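Local atomic coordinates of hypothetical protein yxiM (Bacillus subtilis, PDB entry 2O14), a protein that is a largely uncharacterised member of the GDSL lipolytic enzyme family and probably acts as an esterase on substrates not yet identified. Residues V103-G107 and V108-I112; E138-A141 and G142-F145. All coordinates share one frame; numbering follows the deposited sequence.

Contact 1: V103-G107 and V108-I112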
loop_
_atom_site.group_PDB
_atom_site.type_symbol
_atom_site.label_atom_id
_atom_site.label_comp_id
_atom_site.label_asym_id
_atom_site.label_seq_id
_atom_site.Cartn_x
_atom_site.Cartn_y
_atom_site.Cartn_z
ATOM N N VAL A 103 5.335 2.948 7.020
ATOM C CA VAL A 103 5.207 4.224 7.697
ATOM C C VAL A 103 3.859 4.251 8.393
ATOM O O VAL A 103 2.856 3.805 7.828
ATOM C CB VAL A 103 5.288 5.403 6.702
ATOM C CG1 VAL A 103 4.929 6.703 7.401
ATOM C CG2 VAL A 103 6.690 5.511 6.143
ATOM N N ALA A 104 3.841 4.755 9.624
ATOM C CA ALA A 104 2.607 4.856 10.402
ATOM C C ALA A 104 2.407 6.305 10.844
ATOM O O ALA A 104 3.367 7.022 11.108
ATOM C CB ALA A 104 2.681 3.944 11.628
ATOM N N ALA A 105 1.156 6.735 10.923
ATOM C CA ALA A 105 0.858 8.094 11.344
ATOM C C ALA A 105 -0.566 8.103 11.858
ATOM O O ALA A 105 -1.441 7.470 11.276
ATOM C CB ALA A 105 1.010 9.052 10.178
ATOM N N GLU A 106 -0.789 8.810 12.960
ATOM C CA GLU A 106 -2.110 8.888 13.565
ATOM C C GLU A 106 -2.624 7.514 14.002
ATOM O O GLU A 106 -3.822 7.237 13.925
ATOM C CB GLU A 106 -3.098 9.531 12.591
ATOM C CG GLU A 106 -2.674 10.920 12.124
ATOM C CD GLU A 106 -2.299 11.840 13.283
ATOM O OE1 GLU A 106 -1.085 12.048 13.508
ATOM O OE2 GLU A 106 -3.219 12.342 13.974
ATOM N N GLY A 107 -1.705 6.656 14.442
ATOM C CA GLY A 107 -2.073 5.332 14.919
ATOM C C GLY A 107 -2.341 4.221 13.918
ATOM O O GLY A 107 -2.749 3.126 14.321
ATOM N N VAL A 108 -2.113 4.467 12.631
ATOM C CA VAL A 108 -2.355 3.438 11.615
ATOM C C VAL A 108 -1.334 3.464 10.481
ATOM O O VAL A 108 -0.620 4.452 10.298
ATOM C CB VAL A 108 -3.760 3.582 10.980
ATOM C CG1 VAL A 108 -4.834 3.456 12.048
ATOM C CG2 VAL A 108 -3.880 4.919 10.265
ATOM N N PHE A 109 -1.267 2.374 9.721
ATOM C CA PHE A 109 -0.349 2.305 8.590
ATOM C C PHE A 109 -0.733 3.343 7.538
ATOM O O PHE A 109 -1.921 3.598 7.317
ATOM C CB PHE A 109 -0.398 0.920 7.945
ATOM C CG PHE A 109 0.331 -0.138 8.718
ATOM C CD1 PHE A 109 1.682 0.005 9.011
ATOM C CD2 PHE A 109 -0.317 -1.304 9.106
ATOM C CE1 PHE A 109 2.385 -1.000 9.679
ATOM C CE2 PHE A 109 0.375 -2.319 9.775
ATOM C CZ PHE A 109 1.732 -2.166 10.060
ATOM N N GLN A 110 0.269 3.936 6.894
ATOM C CA GLN A 110 0.034 4.919 5.839
ATOM C C GLN A 110 0.693 4.427 4.542
ATOM O O GLN A 110 0.124 4.569 3.458
ATOM C CB GLN A 110 0.617 6.278 6.223
ATOM C CG GLN A 110 0.033 6.918 7.485
ATOM C CD GLN A 110 -1.401 7.387 7.317
ATOM O OE1 GLN A 110 -1.817 7.768 6.224
ATOM N NE2 GLN A 110 -2.157 7.390 8.408
ATOM N N VAL A 111 1.895 3.863 4.653
ATOM C CA VAL A 111 2.609 3.332 3.488
ATOM C C VAL A 111 3.077 1.919 3.835
ATOM O O VAL A 111 3.655 1.703 4.900
ATOM C CB VAL A 111 3.850 4.192 3.110
ATOM C CG1 VAL A 111 4.443 3.692 1.794
ATOM C CG2 VAL A 111 3.461 5.663 2.980
ATOM N N ILE A 112 2.843 0.964 2.940
ATOM C CA ILE A 112 3.217 -0.417 3.217
ATOM C C ILE A 112 4.466 -0.954 2.524
ATOM O O ILE A 112 4.605 -0.874 1.304
ATOM C CB ILE A 112 2.048 -1.392 2.888
ATOM C CG1 ILE A 112 0.804 -1.041 3.714
ATOM C CG2 ILE A 112 2.481 -2.828 3.160
ATOM C CD1 ILE A 112 0.998 -1.147 5.230
#

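Contact 2: E138-A141 and G142-F145. With SO4 (sulfate ion), chain C.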
loop_
_atom_site.group_PDB
_atom_site.type_symbol
_atom_site.label_atom_id
_atom_site.label_comp_id
_atom_site.label_asym_id
_atom_site.label_seq_id
_atom_site.Cartn_x
_atom_site.Cartn_y
_atom_site.Cartn_z
ATOM N N GLU A 138 7.604 -1.616 11.761
ATOM C CA GLU A 138 7.697 -2.978 11.294
ATOM C C GLU A 138 7.124 -3.292 9.939
ATOM O O GLU A 138 5.927 -3.147 9.666
ATOM C CB GLU A 138 7.103 -3.944 12.314
ATOM C CG GLU A 138 7.843 -5.269 12.358
ATOM C CD GLU A 138 7.372 -6.162 13.485
ATOM O OE1 GLU A 138 6.235 -6.669 13.401
ATOM O OE2 GLU A 138 8.135 -6.348 14.459
ATOM N N GLY A 139 8.058 -3.695 9.095
ATOM C CA GLY A 139 7.788 -4.147 7.762
ATOM C C GLY A 139 8.428 -5.490 8.045
ATOM O O GLY A 139 7.749 -6.431 8.451
ATOM N N LYS A 140 9.747 -5.562 7.909
ATOM C CA LYS A 140 10.454 -6.802 8.195
ATOM C C LYS A 140 11.043 -6.732 9.603
ATOM O O LYS A 140 11.925 -5.920 9.883
ATOM C CB LYS A 140 11.571 -7.039 7.178
ATOM C CG LYS A 140 12.278 -8.372 7.350
ATOM C CD LYS A 140 13.317 -8.589 6.264
ATOM C CE LYS A 140 14.038 -9.915 6.435
ATOM N NZ LYS A 140 13.103 -11.071 6.337
ATOM N N ALA A 141 10.536 -7.580 10.489
ATOM C CA ALA A 141 11.012 -7.618 11.861
ATOM C C ALA A 141 12.500 -7.945 11.890
ATOM O O ALA A 141 12.966 -8.821 11.164
ATOM C CB ALA A 141 10.230 -8.660 12.658
ATOM N N GLY A 142 13.244 -7.226 12.723
ATOM C CA GLY A 142 14.670 -7.469 12.835
ATOM C C GLY A 142 15.534 -6.524 12.027
ATOM O O GLY A 142 16.755 -6.527 12.177
ATOM N N THR A 143 14.922 -5.722 11.162
ATOM C CA THR A 143 15.685 -4.777 10.357
ATOM C C THR A 143 15.561 -3.357 10.923
ATOM O O THR A 143 14.723 -3.095 11.785
ATOM C CB THR A 143 15.232 -4.813 8.878
ATOM O OG1 THR A 143 13.829 -4.549 8.792
ATOM C CG2 THR A 143 15.510 -6.186 8.282
ATOM N N ALA A 144 16.405 -2.448 10.445
ATOM C CA ALA A 144 16.400 -1.072 10.924
ATOM C C ALA A 144 15.291 -0.220 10.315
ATOM O O ALA A 144 15.135 -0.153 9.092
ATOM C CB ALA A 144 17.754 -0.428 10.656
ATOM N N PHE A 145 14.517 0.433 11.178
ATOM C CA PHE A 145 13.436 1.307 10.729
ATOM C C PHE A 145 13.984 2.722 10.870
ATOM O O PHE A 145 14.023 3.286 11.962
ATOM C CB PHE A 145 12.200 1.071 11.596
ATOM C CG PHE A 145 11.753 -0.363 11.596
ATOM C CD1 PHE A 145 11.603 -1.051 10.394
ATOM C CD2 PHE A 145 11.528 -1.044 12.790
ATOM C CE1 PHE A 145 11.241 -2.396 10.376
ATOM C CE2 PHE A 145 11.163 -2.394 12.784
ATOM C CZ PHE A 145 11.023 -3.068 11.578
HETATM S S SO4 C . 11.481 -10.248 2.755
HETATM O O1 SO4 C . 11.759 -8.823 3.022
HETATM O O2 SO4 C . 12.424 -11.095 3.515
HETATM O O3 SO4 C . 11.638 -10.500 1.308
HETATM O O4 SO4 C . 10.105 -10.580 3.169
HETATM O O HOH W 1 11.469 -6.345 14.579
#

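Contact 1: V103-G107 and V108-I112
The carbonyl oxygen of Val103 is gripped by two successive backbone amides, Gln110 N at 2.8 Å and, more weakly, Val111 N at 3.3 Å. This is a classic beta bulge: Gln110 and Val111 together face one residue of the strand that begins at residue 100, and the register of the hairpin slips by one. Val103 N returns a bond of 3.0 Å to Val111 O. The two valines lie on the same face of the sheet, with Val103 CB 4.1 Å from Val111 CB. Nearer the turn, Ala105 N bonds to Val108 O in the carbonyl plane. A type I' turn from Ala105 to Val108 reverses the chain, with both Glu106 and Gly107 at positive phi; the Glu106 carboxylate leads away to the backbone N of Asn133. Gln110 reaches back towards this turn. Its CG, turned anti to the carbonyl carbon (chi1 -61°), lies 3.6 Å from Ala105 CB, and the bend at chi2 (-70°) swings the amide round to Ala105 O. Gln110 NE2 is bonded to Tyr227 OH as well, which gives the buried amide nitrogen two partners. Gln110 NE2 meets Ala105 O at 3.0 Å from above the carbonyl plane, 35° out of it.

Contact 2: E138-A141 and G142-F145
This is a local surface contact in the loop from strand 131-138 to strand 146-156, where a tight turn is backed by a buried aromatic ring. Lys140 O takes the turn-closing bond from Thr143 N at 3.3 Å and a shorter one from Thr143 OG1 at 2.6 Å. With chi1 at 57°, Thr143 holds its hydroxyl between its backbone N and carbonyl carbon, directed at that oxygen, while CG2 lies 3.8 Å from Lys140 CD. A valine here would probably cost Lys140 O the short hydroxyl bond, leaving the lysine carbonyl less firmly fixed. The Phe145 ring sits between the two arms of the loop: its CZ comes within 3.3 Å of Glu138 CA, and Glu138 N lies over one face, offset toward the rim. Thr143 O sits over the centre of the opposite face, and Tyr72 meets the ring edge-to-face. A water accepts from Gly142 N at 2.7 Å and reaches Glu138 OE2 weakly. The Lys140 chain runs extended to CE, then bends at chi4 (62°) to set NZ 2.9 Å from O2 of a sulfate, likely a crystallisation component, which Arg100 also binds. Gly142, at positive phi where a CB would clash with Ala141 O, occupies the third position of a type II beta turn.

In the fold
Both contacts are local chain reversals in the galactose-binding-like region, away from the annotated sites, but they differ in burial. Contact 1 is a mostly buried hairpin at the margin of the five-stranded antiparallel sheet, where helix 220-225 packs against Val108 and Phe109; backbone pairing dominates there, and its buried amide has protein partners. Contact 2 is a surface loop linking strand 131-138 of that sheet to strand 146-156 of the mixed sheet, and its polar groups also engage water and sulfate. Strand 100-105 is common ground, since it pairs in contact 1 while its Arg100 and Ala101 touch contact 2. The two also meet directly, Phe109 CE1 packing 4.1 Å from Glu138 O.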